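Local coordinates for outer membrane protein OMP121 (Bacteroides thetaiotaomicron, PDB 5FQ8) that probably imports nutrients across the outer membrane as a TonB-dependent receptor, a calcium-binding beta barrel filled by a plug domain, at residues B[655-667]-B[702-714]. Numbering follows the deposited sequence.
Sequences AFFKNRLSFDVSY and IELLISGTPIRTK
R660 reaches across to T709 and grips its carbonyl side-on: NE and NH2 both donate to T709 O, NH2 at 2.7 Å, and the oxygen lies near the guanidinium plane. A bend at chi3 (65°) brings the guanidinium up to this carbonyl, and past the corner at P710 the CB of R712 lies over one of its faces, 3.8 Å above the plane and offset toward the rim. The two guanidinium planes are 24° apart, with R660 NE and R712 NH1 4.5 Å from each other, a like-charge approach. With an alanine at R660, the T709 carbonyl is likely to lose both side-chain donors, and R712 CB the flat group it packs on. Beyond this corner, 661-667 and 702-708 run antiparallel, paired through the backbone from T709 N–R660 O to the S666–E703 pair. Apolar side chains line one face: Y667 and I702 lie side by side and point the same way, CE1 of Y667 3.5 Å from CG1 of I702, and so do V665 and L704, whose CG2 and CD1 meet at 3.5 Å. On the face of D664, S666 and E703, a water donates to D664 OD2 and E703 O and also bonds S666 OG; D664 is salt-bridged to R588 and E703 to R89. This is a neighbouring-strand pair of the transmembrane barrel: a type I' turn and classic bulge lead from strand 643-656 into 661-680, while strand 716-731 flanks 697-712 beyond, its W722 touching L704.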
# COMPACT_ATOMS: atom_id res chain seq x y z
N ALA B 655 39.99 45.65 -16.76
CA ALA B 655 39.04 46.46 -17.51
C ALA B 655 39.79 47.62 -18.14
O ALA B 655 40.85 48.03 -17.66
CB ALA B 655 37.90 46.96 -16.63
N PHE B 656 39.23 48.15 -19.23
CA PHE B 656 39.88 49.23 -19.96
C PHE B 656 38.84 50.23 -20.43
O PHE B 656 37.65 49.93 -20.52
CB PHE B 656 40.67 48.72 -21.17
CG PHE B 656 41.59 47.57 -20.86
CD1 PHE B 656 42.84 47.80 -20.34
CD2 PHE B 656 41.21 46.27 -21.14
CE1 PHE B 656 43.70 46.76 -20.07
CE2 PHE B 656 42.05 45.22 -20.86
CZ PHE B 656 43.30 45.46 -20.33
N PHE B 657 39.32 51.43 -20.76
CA PHE B 657 38.53 52.48 -21.41
C PHE B 657 37.18 52.66 -20.74
O PHE B 657 36.13 52.53 -21.35
CB PHE B 657 38.36 52.17 -22.89
CG PHE B 657 39.63 51.74 -23.57
CD1 PHE B 657 40.83 52.37 -23.32
CD2 PHE B 657 39.62 50.68 -24.46
CE1 PHE B 657 41.99 51.95 -23.94
CE2 PHE B 657 40.77 50.25 -25.08
CZ PHE B 657 41.96 50.89 -24.83
N LYS B 658 37.23 52.96 -19.44
CA LYS B 658 36.05 53.14 -18.59
C LYS B 658 35.06 51.99 -18.75
O LYS B 658 33.89 52.18 -19.09
CB LYS B 658 35.36 54.48 -18.87
CG LYS B 658 36.24 55.69 -18.68
CD LYS B 658 36.37 56.12 -17.24
CE LYS B 658 37.42 57.23 -17.09
NZ LYS B 658 37.19 58.41 -17.98
N ASN B 659 35.56 50.78 -18.52
CA ASN B 659 34.77 49.55 -18.55
C ASN B 659 34.21 49.22 -19.92
O ASN B 659 33.30 48.40 -20.03
CB ASN B 659 33.63 49.59 -17.53
CG ASN B 659 34.01 48.97 -16.23
OD1 ASN B 659 33.93 47.75 -16.06
ND2 ASN B 659 34.43 49.80 -15.28
N ARG B 660 34.72 49.83 -20.98
CA ARG B 660 34.25 49.47 -22.31
C ARG B 660 34.98 48.28 -22.88
O ARG B 660 34.70 47.89 -24.02
CB ARG B 660 34.36 50.67 -23.25
CG ARG B 660 33.42 51.80 -22.90
CD ARG B 660 33.38 52.83 -23.97
NE ARG B 660 32.84 52.32 -25.21
CZ ARG B 660 32.92 52.97 -26.36
NH1 ARG B 660 33.53 54.15 -26.41
NH2 ARG B 660 32.39 52.45 -27.46
N LEU B 661 35.89 47.69 -22.11
CA LEU B 661 36.55 46.44 -22.45
C LEU B 661 36.95 45.79 -21.13
O LEU B 661 37.48 46.47 -20.25
CB LEU B 661 37.76 46.66 -23.35
CG LEU B 661 38.55 45.41 -23.72
CD1 LEU B 661 37.67 44.51 -24.54
CD2 LEU B 661 39.80 45.76 -24.48
N SER B 662 36.67 44.50 -20.99
CA SER B 662 36.81 43.82 -19.71
C SER B 662 36.96 42.33 -19.95
O SER B 662 36.23 41.76 -20.77
CB SER B 662 35.60 44.10 -18.81
OG SER B 662 35.51 43.17 -17.76
N PHE B 663 37.91 41.70 -19.26
CA PHE B 663 38.13 40.27 -19.37
C PHE B 663 38.49 39.68 -18.02
O PHE B 663 39.09 40.34 -17.17
CB PHE B 663 39.24 39.92 -20.38
CG PHE B 663 40.63 40.01 -19.81
CD1 PHE B 663 41.22 38.91 -19.20
CD2 PHE B 663 41.34 41.19 -19.88
CE1 PHE B 663 42.48 39.00 -18.67
CE2 PHE B 663 42.60 41.28 -19.36
CZ PHE B 663 43.17 40.19 -18.75
N ASP B 664 38.14 38.41 -17.84
CA ASP B 664 38.41 37.67 -16.61
C ASP B 664 38.87 36.28 -17.02
O ASP B 664 38.23 35.65 -17.86
CB ASP B 664 37.17 37.60 -15.71
CG ASP B 664 37.46 37.01 -14.36
OD1 ASP B 664 37.90 37.73 -13.46
OD2 ASP B 664 37.24 35.81 -14.18
N VAL B 665 39.99 35.83 -16.46
CA VAL B 665 40.56 34.51 -16.75
C VAL B 665 40.91 33.82 -15.45
O VAL B 665 41.59 34.40 -14.60
CB VAL B 665 41.81 34.60 -17.64
CG1 VAL B 665 42.27 33.20 -18.02
CG2 VAL B 665 41.53 35.41 -18.85
N SER B 666 40.49 32.58 -15.31
CA SER B 666 40.82 31.77 -14.15
C SER B 666 41.40 30.44 -14.59
O SER B 666 40.99 29.87 -15.61
CB SER B 666 39.59 31.55 -13.29
OG SER B 666 39.07 32.79 -12.89
N TYR B 667 42.39 29.96 -13.83
CA TYR B 667 42.99 28.64 -14.02
C TYR B 667 42.91 27.90 -12.70
O TYR B 667 43.42 28.39 -11.69
CB TYR B 667 44.44 28.75 -14.47
CG TYR B 667 44.64 29.29 -15.86
CD1 TYR B 667 44.63 28.45 -16.96
CD2 TYR B 667 44.87 30.65 -16.07
CE1 TYR B 667 44.82 28.94 -18.22
CE2 TYR B 667 45.07 31.15 -17.34
CZ TYR B 667 45.04 30.29 -18.41
OH TYR B 667 45.23 30.76 -19.68
N ILE B 702 40.09 26.00 -17.56
CA ILE B 702 40.23 27.42 -17.82
C ILE B 702 38.84 28.03 -17.86
O ILE B 702 37.94 27.50 -18.52
CB ILE B 702 40.95 27.69 -19.16
CG1 ILE B 702 42.22 26.88 -19.28
CG2 ILE B 702 41.30 29.14 -19.28
CD1 ILE B 702 42.86 27.00 -20.63
N GLU B 703 38.67 29.15 -17.17
CA GLU B 703 37.44 29.93 -17.21
C GLU B 703 37.79 31.32 -17.71
O GLU B 703 38.54 32.04 -17.05
CB GLU B 703 36.77 30.01 -15.83
CG GLU B 703 36.18 28.71 -15.32
CD GLU B 703 35.96 28.70 -13.83
OE1 GLU B 703 36.17 29.74 -13.19
OE2 GLU B 703 35.59 27.64 -13.30
N LEU B 704 37.24 31.68 -18.85
CA LEU B 704 37.61 32.91 -19.54
C LEU B 704 36.35 33.68 -19.90
O LEU B 704 35.41 33.12 -20.46
CB LEU B 704 38.43 32.58 -20.78
CG LEU B 704 38.56 33.56 -21.92
CD1 LEU B 704 39.19 34.82 -21.42
CD2 LEU B 704 39.41 32.91 -22.97
N LEU B 705 36.34 34.97 -19.57
CA LEU B 705 35.24 35.86 -19.90
C LEU B 705 35.79 37.12 -20.57
O LEU B 705 36.80 37.67 -20.13
CB LEU B 705 34.45 36.22 -18.64
CG LEU B 705 33.39 37.31 -18.63
CD1 LEU B 705 32.26 36.95 -19.54
CD2 LEU B 705 32.89 37.51 -17.23
N ILE B 706 35.15 37.56 -21.65
CA ILE B 706 35.55 38.77 -22.36
C ILE B 706 34.31 39.56 -22.74
O ILE B 706 33.39 39.01 -23.36
CB ILE B 706 36.37 38.48 -23.63
CG1 ILE B 706 37.71 37.88 -23.26
CG2 ILE B 706 36.59 39.74 -24.40
CD1 ILE B 706 38.36 37.24 -24.42
N SER B 707 34.27 40.84 -22.38
CA SER B 707 33.15 41.69 -22.73
C SER B 707 33.66 43.08 -23.06
O SER B 707 34.73 43.49 -22.60
CB SER B 707 32.11 41.77 -21.62
OG SER B 707 32.73 42.17 -20.41
N GLY B 708 32.88 43.79 -23.86
CA GLY B 708 33.20 45.16 -24.22
C GLY B 708 31.99 45.83 -24.82
O GLY B 708 30.97 45.19 -25.10
N THR B 709 32.10 47.13 -25.00
CA THR B 709 31.02 47.95 -25.55
C THR B 709 31.58 48.70 -26.75
O THR B 709 31.97 49.87 -26.63
CB THR B 709 30.45 48.90 -24.50
OG1 THR B 709 30.24 48.18 -23.28
CG2 THR B 709 29.13 49.42 -24.96
N PRO B 710 31.63 48.07 -27.91
CA PRO B 710 32.27 48.70 -29.07
C PRO B 710 31.62 50.00 -29.52
O PRO B 710 32.30 50.83 -30.14
CB PRO B 710 32.15 47.62 -30.15
CG PRO B 710 31.06 46.75 -29.71
CD PRO B 710 31.21 46.70 -28.23
N ILE B 711 30.34 50.22 -29.25
CA ILE B 711 29.68 51.46 -29.62
C ILE B 711 28.89 51.96 -28.43
O ILE B 711 28.23 51.17 -27.75
CB ILE B 711 28.77 51.28 -30.85
CG1 ILE B 711 29.56 50.80 -32.05
CG2 ILE B 711 28.13 52.59 -31.21
CD1 ILE B 711 28.74 50.78 -33.29
N ARG B 712 28.96 53.26 -28.18
CA ARG B 712 28.26 53.86 -27.06
C ARG B 712 28.02 55.31 -27.40
O ARG B 712 28.96 56.10 -27.44
CB ARG B 712 29.09 53.72 -25.79
CG ARG B 712 28.35 53.83 -24.47
CD ARG B 712 28.89 52.75 -23.53
NE ARG B 712 28.90 53.08 -22.10
CZ ARG B 712 29.64 54.03 -21.55
NH1 ARG B 712 30.43 54.77 -22.30
NH2 ARG B 712 29.56 54.23 -20.24
N THR B 713 26.77 55.67 -27.67
CA THR B 713 26.41 57.07 -27.80
C THR B 713 25.38 57.42 -26.74
O THR B 713 25.24 56.70 -25.74
CB THR B 713 25.90 57.39 -29.20
OG1 THR B 713 24.56 56.92 -29.36
CG2 THR B 713 26.76 56.75 -30.24
N LYS B 714 24.64 58.51 -26.93
CA LYS B 714 23.64 58.88 -25.93
C LYS B 714 22.42 57.98 -26.03
O LYS B 714 21.87 57.57 -25.00
CB LYS B 714 23.25 60.35 -26.11
CG LYS B 714 22.04 60.82 -25.32
CD LYS B 714 20.92 61.27 -26.24
CE LYS B 714 19.67 61.69 -25.47
NZ LYS B 714 18.50 61.90 -26.37
O HOH W 1 37.08 33.53 -15.20